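Side-chain contacts in beta-galactosidase (Geobacillus stearothermophilus, PDB 4OIF), which probably hydrolyses terminal non-reducing beta-D-galactose residues from beta-D-galactosides, as a zinc-binding, trimeric member of glycosyl hydrolase family 42: residues Y21-W26 and F67-K72; H261-F266 and A285-H290; C323-V328 and S385-E390. All coordinates share one frame; numbering follows the deposited sequence.

Interaction 1. Residues Y21-W26 and F67-K72; sequences YNPDQW and FEWLDK
Asp24 meets Trp69 through a CH-pi contact: its CB lies 4.1 Å from the centroid of the six-membered ring of Trp69, 25° off the ring normal, which places the methylene over a face. The offset runs toward the outer rim, since the nearest ring atom is Trp69 CH2, at 3.8 Å from Asp24 CB. The opposite face of the same indole is covered from within its own helix by Leu70 CB, 3.8 Å above the ring plane of Trp69. Placing CG of Trp69 between its backbone N and carbonyl carbon (chi1 64°) sets the six-membered ring of the indole against Asp24 and Pro23. These two pieces belong to the TIM-barrel domain of the family: 21-26 follows the parallel strand 16-21, with a short 3-10 segment at 23-25, and helix 68-79 precedes strand 83-87 of the same sheet. Apolar packing is looser: Pro23 CG comes at the indole obliquely, 4.3 Å from Trp69 CZ3. Polar bonding holds the surroundings: Trp69 NE1 donates to the backbone O of Ala57, which, with the two covered faces, limits the rotation of the ring, while Gln25 OE1 accepts from Trp192 of a second subunit.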
loop_
_atom_site.group_PDB
_atom_site.type_symbol
_atom_site.label_atom_id
_atom_site.label_comp_id
_atom_site.label_asym_id
_atom_site.label_seq_id
_atom_site.Cartn_x
_atom_site.Cartn_y
_atom_site.Cartn_z
ATOM N N TYR A 21 30.095 -21.503 -2.967
ATOM C CA TYR A 21 30.383 -22.553 -2.001
ATOM C C TYR A 21 30.754 -21.885 -0.674
ATOM O O TYR A 21 31.651 -21.033 -0.629
ATOM C CB TYR A 21 31.500 -23.486 -2.524
ATOM C CG TYR A 21 31.926 -24.557 -1.546
ATOM C CD1 TYR A 21 30.982 -25.350 -0.915
ATOM C CD2 TYR A 21 33.270 -24.782 -1.264
ATOM C CE1 TYR A 21 31.348 -26.323 -0.015
ATOM C CE2 TYR A 21 33.649 -25.763 -0.359
ATOM C CZ TYR A 21 32.676 -26.527 0.264
ATOM O OH TYR A 21 33.011 -27.510 1.171
ATOM N N ASN A 22 30.052 -22.257 0.396
ATOM C CA ASN A 22 30.215 -21.588 1.694
ATOM C C ASN A 22 30.591 -22.502 2.850
ATOM O O ASN A 22 29.843 -22.612 3.821
ATOM C CB ASN A 22 28.934 -20.845 2.051
ATOM C CG ASN A 22 28.610 -19.764 1.056
ATOM O OD1 ASN A 22 29.371 -18.813 0.907
ATOM N ND2 ASN A 22 27.485 -19.900 0.363
ATOM N N PRO A 23 31.763 -23.143 2.759
ATOM C CA PRO A 23 32.241 -24.025 3.824
ATOM C C PRO A 23 32.453 -23.271 5.131
ATOM O O PRO A 23 32.466 -23.893 6.187
ATOM C CB PRO A 23 33.571 -24.551 3.273
ATOM C CG PRO A 23 34.024 -23.483 2.326
ATOM C CD PRO A 23 32.769 -22.984 1.693
ATOM N N ASP A 24 32.599 -21.952 5.057
ATOM C CA ASP A 24 32.784 -21.141 6.256
ATOM C C ASP A 24 31.569 -21.245 7.192
ATOM O O ASP A 24 31.645 -20.893 8.368
ATOM C CB ASP A 24 33.077 -19.671 5.882
ATOM C CG ASP A 24 32.159 -19.136 4.772
ATOM O OD1 ASP A 24 31.998 -19.801 3.716
ATOM O OD2 ASP A 24 31.594 -18.035 4.959
ATOM N N GLN A 25 30.452 -21.750 6.675
ATOM C CA GLN A 25 29.283 -22.000 7.510
ATOM C C GLN A 25 29.270 -23.411 8.092
ATOM O O GLN A 25 28.357 -23.773 8.835
ATOM C CB GLN A 25 28.008 -21.778 6.718
ATOM C CG GLN A 25 27.886 -20.405 6.124
ATOM C CD GLN A 25 26.725 -20.319 5.160
ATOM O OE1 GLN A 25 25.780 -21.106 5.246
ATOM N NE2 GLN A 25 26.798 -19.378 4.224
ATOM N N TRP A 26 30.281 -24.202 7.755
ATOM C CA TRP A 26 30.317 -25.605 8.149
ATOM C C TRP A 26 31.670 -26.031 8.729
ATOM O O TRP A 26 32.038 -27.203 8.657
ATOM C CB TRP A 26 29.978 -26.492 6.947
ATOM C CG TRP A 26 28.639 -26.222 6.344
ATOM C CD1 TRP A 26 28.355 -25.342 5.342
ATOM C CD2 TRP A 26 27.399 -26.842 6.699
ATOM N NE1 TRP A 26 27.016 -25.374 5.049
ATOM C CE2 TRP A 26 26.402 -26.285 5.866
ATOM C CE3 TRP A 26 27.033 -27.814 7.638
ATOM C CZ2 TRP A 26 25.057 -26.669 5.943
ATOM C CZ3 TRP A 26 25.701 -28.198 7.715
ATOM C CH2 TRP A 26 24.727 -27.624 6.873
ATOM N N PHE A 67 42.956 -17.731 8.091
ATOM C CA PHE A 67 43.010 -18.137 6.683
ATOM C C PHE A 67 43.168 -19.648 6.477
ATOM O O PHE A 67 43.054 -20.129 5.347
ATOM C CB PHE A 67 44.162 -17.432 5.953
ATOM C CG PHE A 67 43.927 -15.979 5.700
ATOM C CD1 PHE A 67 42.990 -15.567 4.768
ATOM C CD2 PHE A 67 44.659 -15.020 6.380
ATOM C CE1 PHE A 67 42.778 -14.225 4.523
ATOM C CE2 PHE A 67 44.453 -13.673 6.147
ATOM C CZ PHE A 67 43.509 -13.272 5.215
ATOM N N GLU A 68 43.431 -20.394 7.549
ATOM C CA GLU A 68 43.773 -21.811 7.406
ATOM C C GLU A 68 42.649 -22.607 6.749
ATOM O O GLU A 68 42.898 -23.407 5.823
ATOM C CB GLU A 68 44.135 -22.421 8.760
ATOM C CG GLU A 68 45.282 -21.699 9.487
ATOM C CD GLU A 68 44.838 -20.392 10.165
ATOM O OE1 GLU A 68 43.808 -20.400 10.880
ATOM O OE2 GLU A 68 45.514 -19.355 9.971
ATOM N N TRP A 69 41.413 -22.367 7.186
ATOM C CA TRP A 69 40.282 -23.102 6.617
ATOM C C TRP A 69 40.176 -22.855 5.100
ATOM O O TRP A 69 39.876 -23.775 4.334
ATOM C CB TRP A 69 38.968 -22.733 7.322
ATOM C CG TRP A 69 38.568 -21.306 7.134
ATOM C CD1 TRP A 69 38.877 -20.254 7.949
ATOM C CD2 TRP A 69 37.806 -20.767 6.051
ATOM N NE1 TRP A 69 38.356 -19.098 7.440
ATOM C CE2 TRP A 69 37.694 -19.381 6.274
ATOM C CE3 TRP A 69 37.220 -21.317 4.907
ATOM C CZ2 TRP A 69 37.008 -18.538 5.402
ATOM C CZ3 TRP A 69 36.541 -20.478 4.041
ATOM C CH2 TRP A 69 36.436 -19.107 4.295
ATOM N N LEU A 70 40.457 -21.624 4.670
ATOM C CA LEU A 70 40.351 -21.287 3.257
ATOM C C LEU A 70 41.526 -21.910 2.474
ATOM O O LEU A 70 41.366 -22.318 1.309
ATOM C CB LEU A 70 40.273 -19.763 3.064
ATOM C CG LEU A 70 40.260 -19.209 1.634
ATOM C CD1 LEU A 70 39.124 -19.772 0.801
ATOM C CD2 LEU A 70 40.179 -17.698 1.671
ATOM N N ASP A 71 42.688 -22.004 3.120
ATOM C CA ASP A 71 43.837 -22.699 2.540
ATOM C C ASP A 71 43.437 -24.117 2.202
ATOM O O ASP A 71 43.686 -24.628 1.085
ATOM C CB ASP A 71 45.013 -22.754 3.503
ATOM C CG ASP A 71 45.577 -21.394 3.839
ATOM O OD1 ASP A 71 45.277 -20.388 3.158
ATOM O OD2 ASP A 71 46.353 -21.346 4.803
ATOM N N LYS A 72 42.812 -24.749 3.195
ATOM C CA LYS A 72 42.416 -26.132 3.031
ATOM C C LYS A 72 41.339 -26.250 1.964
ATOM O O LYS A 72 41.342 -27.211 1.206
ATOM C CB LYS A 72 41.950 -26.745 4.350
ATOM C CG LYS A 72 41.335 -28.125 4.159
ATOM C CD LYS A 72 41.712 -29.108 5.256
ATOM C CE LYS A 72 41.092 -30.479 4.988
ATOM N NZ LYS A 72 39.600 -30.409 4.920
#

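Interaction 2. Residues H261-F266 and A285-H290; sequences HDLIPF and AYPAWH
Leu263 lays its CD1 branch against the ring of Pro287, 4.0 Å from Pro287 CB and 4.1 Å from Pro287 CG, so one methyl spans two ring carbons while the two side chains run at a slant to each other. The CD2 branch makes a looser touch, 4.4 Å from the backbone O of Tyr286. CG of Leu263 is anti to its own carbonyl carbon (chi1 -80°), which brings CD1 against the proline ring. Pro287 is also used from within its own segment: its CB sits 3.6 Å above the ring plane of Trp289, nearer the ring's border than its middle. Polar linkage is indirect. A water donates to His261 O at 3.1 Å and accepts from Ala288 N at 2.9 Å, joining the two backbones beside the apolar patch. An inverse gamma turn is centred on Ala288, and Leu263 with Ile264 forms a G1 beta bulge opposite Asp259. Nearby, Tyr286 OH is hydrogen-bonded to Glu322, the predicted nucleophile, so the loop carrying Pro287 also borders the probable active site. In the barrel, Leu263 packs on Ala258 of strand 252-259, and both Leu263 and Pro287 rest on Val303 of helix 296-312.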
loop_
_atom_site.group_PDB
_atom_site.type_symbol
_atom_site.label_atom_id
_atom_site.label_comp_id
_atom_site.label_asym_id
_atom_site.label_seq_id
_atom_site.Cartn_x
_atom_site.Cartn_y
_atom_site.Cartn_z
ATOM N N HIS A 261 10.427 -9.489 -11.376
ATOM C CA HIS A 261 9.189 -9.777 -12.113
ATOM C C HIS A 261 9.404 -9.887 -13.630
ATOM O O HIS A 261 9.305 -10.977 -14.203
ATOM C CB HIS A 261 8.104 -8.729 -11.789
ATOM C CG HIS A 261 6.826 -8.911 -12.558
ATOM N ND1 HIS A 261 6.343 -10.151 -12.922
ATOM C CD2 HIS A 261 5.931 -8.008 -13.025
ATOM C CE1 HIS A 261 5.210 -10.002 -13.587
ATOM N NE2 HIS A 261 4.938 -8.712 -13.664
ATOM N N ASP A 262 9.697 -8.768 -14.280
ATOM C CA ASP A 262 9.760 -8.765 -15.732
ATOM C C ASP A 262 11.178 -8.955 -16.213
ATOM O O ASP A 262 11.444 -8.873 -17.415
ATOM C CB ASP A 262 9.175 -7.471 -16.304
ATOM C CG ASP A 262 7.677 -7.558 -16.509
ATOM O OD1 ASP A 262 7.204 -8.638 -16.930
ATOM O OD2 ASP A 262 6.973 -6.557 -16.246
ATOM N N LEU A 263 12.081 -9.231 -15.277
ATOM C CA LEU A 263 13.468 -9.469 -15.631
ATOM C C LEU A 263 14.007 -8.327 -16.486
ATOM O O LEU A 263 14.529 -8.545 -17.576
ATOM C CB LEU A 263 13.615 -10.799 -16.377
ATOM C CG LEU A 263 13.635 -12.073 -15.538
ATOM C CD1 LEU A 263 13.932 -13.265 -16.417
ATOM C CD2 LEU A 263 14.659 -11.969 -14.410
ATOM N N ILE A 264 13.844 -7.106 -16.000
ATOM C CA ILE A 264 14.329 -5.939 -16.716
ATOM C C ILE A 264 15.758 -5.671 -16.274
ATOM O O ILE A 264 16.215 -6.234 -15.282
ATOM C CB ILE A 264 13.432 -4.720 -16.463
ATOM C CG1 ILE A 264 13.606 -4.223 -15.026
ATOM C CG2 ILE A 264 11.974 -5.079 -16.759
ATOM C CD1 ILE A 264 12.694 -3.096 -14.661
ATOM N N PRO A 265 16.490 -4.855 -17.032
ATOM C CA PRO A 265 17.851 -4.597 -16.560
ATOM C C PRO A 265 17.836 -3.996 -15.166
ATOM O O PRO A 265 16.911 -3.240 -14.842
ATOM C CB PRO A 265 18.396 -3.603 -17.586
ATOM C CG PRO A 265 17.607 -3.871 -18.820
ATOM C CD PRO A 265 16.257 -4.342 -18.392
ATOM N N PHE A 266 18.822 -4.358 -14.349
ATOM C CA PHE A 266 18.959 -3.785 -13.021
ATOM C C PHE A 266 18.934 -2.264 -13.153
ATOM O O PHE A 266 19.605 -1.699 -14.026
ATOM C CB PHE A 266 20.245 -4.268 -12.349
ATOM C CG PHE A 266 20.475 -3.681 -10.993
ATOM C CD1 PHE A 266 19.576 -3.913 -9.961
ATOM C CD2 PHE A 266 21.601 -2.910 -10.737
ATOM C CE1 PHE A 266 19.787 -3.374 -8.701
ATOM C CE2 PHE A 266 21.822 -2.371 -9.478
ATOM C CZ PHE A 266 20.910 -2.601 -8.460
ATOM N N ALA A 285 20.633 -14.964 -12.594
ATOM C CA ALA A 285 19.318 -15.129 -13.192
ATOM C C ALA A 285 18.376 -15.899 -12.281
ATOM O O ALA A 285 18.665 -17.029 -11.892
ATOM C CB ALA A 285 19.439 -15.832 -14.533
ATOM N N TYR A 286 17.248 -15.285 -11.937
ATOM C CA TYR A 286 16.205 -16.001 -11.205
ATOM C C TYR A 286 14.832 -15.806 -11.861
ATOM O O TYR A 286 13.983 -15.094 -11.344
ATOM C CB TYR A 286 16.212 -15.554 -9.741
ATOM C CG TYR A 286 17.565 -15.784 -9.084
ATOM C CD1 TYR A 286 17.934 -17.049 -8.643
ATOM C CD2 TYR A 286 18.490 -14.748 -8.950
ATOM C CE1 TYR A 286 19.176 -17.280 -8.057
ATOM C CE2 TYR A 286 19.740 -14.968 -8.371
ATOM C CZ TYR A 286 20.071 -16.239 -7.925
ATOM O OH TYR A 286 21.296 -16.478 -7.346
ATOM N N PRO A 287 14.615 -16.430 -13.029
ATOM C CA PRO A 287 13.294 -16.329 -13.655
ATOM C C PRO A 287 12.247 -17.075 -12.840
ATOM O O PRO A 287 12.566 -18.119 -12.270
ATOM C CB PRO A 287 13.495 -16.995 -15.024
ATOM C CG PRO A 287 14.967 -17.041 -15.228
ATOM C CD PRO A 287 15.549 -17.205 -13.864
ATOM N N ALA A 288 11.024 -16.555 -12.787
ATOM C CA ALA A 288 9.977 -17.202 -12.019
ATOM C C ALA A 288 9.293 -18.280 -12.854
ATOM O O ALA A 288 8.134 -18.131 -13.255
ATOM C CB ALA A 288 8.975 -16.183 -11.529
ATOM N N TRP A 289 10.026 -19.367 -13.110
ATOM C CA TRP A 289 9.537 -20.447 -13.965
ATOM C C TRP A 289 8.260 -21.073 -13.421
ATOM O O TRP A 289 8.135 -21.316 -12.224
ATOM C CB TRP A 289 10.595 -21.545 -14.137
ATOM C CG TRP A 289 11.892 -21.111 -14.795
ATOM C CD1 TRP A 289 13.137 -21.072 -14.218
ATOM C CD2 TRP A 289 12.069 -20.672 -16.149
ATOM N NE1 TRP A 289 14.074 -20.640 -15.132
ATOM C CE2 TRP A 289 13.446 -20.387 -16.322
ATOM C CE3 TRP A 289 11.202 -20.498 -17.234
ATOM C CZ2 TRP A 289 13.968 -19.929 -17.530
ATOM C CZ3 TRP A 289 11.723 -20.044 -18.436
ATOM C CH2 TRP A 289 13.094 -19.763 -18.574
ATOM N N HIS A 290 7.322 -21.313 -14.333
ATOM C CA HIS A 290 6.062 -21.988 -14.054
ATOM C C HIS A 290 5.098 -21.114 -13.264
ATOM O O HIS A 290 4.193 -21.626 -12.605
ATOM C CB HIS A 290 6.308 -23.309 -13.314
ATOM C CG HIS A 290 7.415 -24.130 -13.899
ATOM N ND1 HIS A 290 7.392 -24.592 -15.198
ATOM C CD2 HIS A 290 8.574 -24.575 -13.359
ATOM C CE1 HIS A 290 8.494 -25.284 -15.433
ATOM N NE2 HIS A 290 9.226 -25.288 -14.333
HETATM O O HOH W 1 10.554 -13.816 -13.706
#

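Interaction 3. Residues C323-V328 and S385-E390; sequences CTPSLV and SRVFQE
The closest CA atoms across the two segments are those of Ser326 and Val387, 6.4 Å apart, where the loop after strand 319-322 of the TIM barrel passes the first turn of helix 386-399. Thr324 OG1 accepts from Ser326 N, an ST turn that shapes this loop; the same hydroxyl also lies 2.5 Å from Leu327 O, so short that the exact geometry is doubtful. On the helix side Ser385 is the N-cap, its OG taking a nearly straight bond from Phe388 N (169°) and a weak one from Val387 N. Between the segments Val387 carries the contact with both methyls. Its CG1, anti to the backbone N (chi1 -180°), lies 3.8 Å from Pro325 CB and 3.7 Å from Pro325 O, the proline ring and the valine slanting past one another; its CG2 meets Ser326 CB at 3.7 Å. Serine thus packs through its methylene. Around this patch Pro325 also touches His342 of helix 341-351, while Arg386, next to Val387, forms a salt bridge with Glu531 of a second subunit. Beside the methyls a water ties the backbones together, donating to Pro325 O at 2.7 Å and to Val387 O at 3.1 Å.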
loop_
_atom_site.group_PDB
_atom_site.type_symbol
_atom_site.label_atom_id
_atom_site.label_comp_id
_atom_site.label_asym_id
_atom_site.label_seq_id
_atom_site.Cartn_x
_atom_site.Cartn_y
_atom_site.Cartn_z
ATOM N N CYS A 323 22.324 -18.925 -10.747
ATOM C CA CYS A 323 20.931 -19.275 -11.016
ATOM C C CYS A 323 20.581 -20.344 -9.983
ATOM O O CYS A 323 21.473 -20.837 -9.286
ATOM C CB CYS A 323 20.721 -19.769 -12.455
ATOM S SG CYS A 323 21.516 -21.341 -12.883
ATOM N N THR A 324 19.305 -20.680 -9.840
ATOM C CA THR A 324 18.935 -21.737 -8.896
ATOM C C THR A 324 18.653 -23.023 -9.661
ATOM O O THR A 324 18.029 -22.996 -10.723
ATOM C CB THR A 324 17.705 -21.341 -7.995
ATOM O OG1 THR A 324 17.321 -22.444 -7.157
ATOM C CG2 THR A 324 16.524 -20.904 -8.813
ATOM N N PRO A 325 19.153 -24.154 -9.137
ATOM C CA PRO A 325 18.894 -25.487 -9.699
ATOM C C PRO A 325 17.478 -25.968 -9.385
ATOM O O PRO A 325 17.050 -27.012 -9.871
ATOM C CB PRO A 325 19.943 -26.371 -9.008
ATOM C CG PRO A 325 20.223 -25.678 -7.709
ATOM C CD PRO A 325 20.074 -24.201 -7.983
ATOM N N SER A 326 16.751 -25.204 -8.581
ATOM C CA SER A 326 15.403 -25.602 -8.192
ATOM C C SER A 326 14.513 -24.377 -7.954
ATOM O O SER A 326 13.833 -23.911 -8.877
ATOM C CB SER A 326 15.446 -26.504 -6.944
ATOM O OG SER A 326 16.080 -25.861 -5.846
ATOM N N LEU A 327 14.540 -23.844 -6.734
ATOM C CA LEU A 327 13.665 -22.725 -6.366
ATOM C C LEU A 327 14.467 -21.640 -5.633
ATOM O O LEU A 327 15.644 -21.845 -5.341
ATOM C CB LEU A 327 12.461 -23.241 -5.541
ATOM C CG LEU A 327 12.550 -23.991 -4.192
ATOM C CD1 LEU A 327 13.954 -24.377 -3.784
ATOM C CD2 LEU A 327 12.038 -23.132 -3.113
ATOM N N VAL A 328 13.858 -20.474 -5.396
ATOM C CA VAL A 328 14.484 -19.454 -4.556
ATOM C C VAL A 328 13.689 -19.270 -3.257
ATOM O O VAL A 328 12.760 -20.026 -2.982
ATOM C CB VAL A 328 14.614 -18.102 -5.275
ATOM C CG1 VAL A 328 15.463 -18.248 -6.528
ATOM C CG2 VAL A 328 13.240 -17.538 -5.601
ATOM N N SER A 385 18.400 -37.026 -4.853
ATOM C CA SER A 385 17.518 -35.900 -5.145
ATOM C C SER A 385 17.344 -35.620 -6.635
ATOM O O SER A 385 18.312 -35.682 -7.400
ATOM C CB SER A 385 18.057 -34.644 -4.454
ATOM O OG SER A 385 17.737 -33.473 -5.186
ATOM N N ARG A 386 16.122 -35.279 -7.048
ATOM C CA ARG A 386 15.879 -34.955 -8.455
ATOM C C ARG A 386 16.675 -33.717 -8.866
ATOM O O ARG A 386 17.138 -33.611 -10.009
ATOM C CB ARG A 386 14.385 -34.758 -8.740
ATOM C CG ARG A 386 13.731 -33.481 -8.214
ATOM C CD ARG A 386 12.287 -33.451 -8.709
ATOM N NE ARG A 386 11.521 -32.250 -8.369
ATOM C CZ ARG A 386 11.376 -31.193 -9.166
ATOM N NH1 ARG A 386 11.974 -31.156 -10.348
ATOM N NH2 ARG A 386 10.644 -30.158 -8.775
ATOM N N VAL A 387 16.855 -32.802 -7.920
ATOM C CA VAL A 387 17.621 -31.598 -8.170
ATOM C C VAL A 387 19.082 -31.954 -8.389
ATOM O O VAL A 387 19.696 -31.505 -9.370
ATOM C CB VAL A 387 17.481 -30.575 -7.015
ATOM C CG1 VAL A 387 18.285 -29.331 -7.313
ATOM C CG2 VAL A 387 16.031 -30.186 -6.846
ATOM N N PHE A 388 19.632 -32.777 -7.494
ATOM C CA PHE A 388 21.027 -33.209 -7.616
ATOM C C PHE A 388 21.254 -33.915 -8.946
ATOM O O PHE A 388 22.238 -33.651 -9.646
ATOM C CB PHE A 388 21.437 -34.133 -6.461
ATOM C CG PHE A 388 22.920 -34.430 -6.421
ATOM C CD1 PHE A 388 23.452 -35.503 -7.132
ATOM C CD2 PHE A 388 23.783 -33.621 -5.686
ATOM C CE1 PHE A 388 24.810 -35.767 -7.108
ATOM C CE2 PHE A 388 25.148 -33.877 -5.655
ATOM C CZ PHE A 388 25.664 -34.952 -6.368
ATOM N N GLN A 389 20.329 -34.801 -9.300
ATOM C CA GLN A 389 20.464 -35.571 -10.523
ATOM C C GLN A 389 20.375 -34.675 -11.752
ATOM O O GLN A 389 21.162 -34.831 -12.684
ATOM C CB GLN A 389 19.416 -36.692 -10.578
ATOM C CG GLN A 389 19.691 -37.846 -9.600
ATOM C CD GLN A 389 21.129 -38.379 -9.687
ATOM O OE1 GLN A 389 21.663 -38.612 -10.780
ATOM N NE2 GLN A 389 21.761 -38.572 -8.529
ATOM N N GLU A 390 19.458 -33.715 -11.775
ATOM C CA GLU A 390 19.382 -32.906 -12.984
ATOM C C GLU A 390 20.606 -31.991 -13.092
ATOM O O GLU A 390 21.099 -31.736 -14.201
ATOM C CB GLU A 390 18.087 -32.093 -13.060
ATOM C CG GLU A 390 17.966 -31.391 -14.415
ATOM C CD GLU A 390 16.537 -31.056 -14.820
ATOM O OE1 GLU A 390 15.586 -31.636 -14.240
ATOM O OE2 GLU A 390 16.379 -30.208 -15.730
HETATM O O HOH W 2 18.188 -29.295 -10.859
#

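In the fold
Along the chain the three contacts follow in series, and all belong to the TIM-barrel domain. Interaction 1 stands apart, its centre about 32 Å from that of interaction 2 and about 24 Å from that of interaction 3, yet strand 16-21 before it belongs to the same sheet, and helix 30-42 packs on Tyr21 and Pro23 as well as on Phe388 of interaction 3. Interactions 2 and 3 have centres about 17 Å apart and touch, Tyr286 CD1 meeting Val328 CG1 at 3.5 Å. Their loops follow the paired parallel strands 282-284 and 319-322, so that of interaction 2 borders the predicted catalytic centre and that of interaction 3 begins right after Glu322. Residues of all three also reach a second subunit.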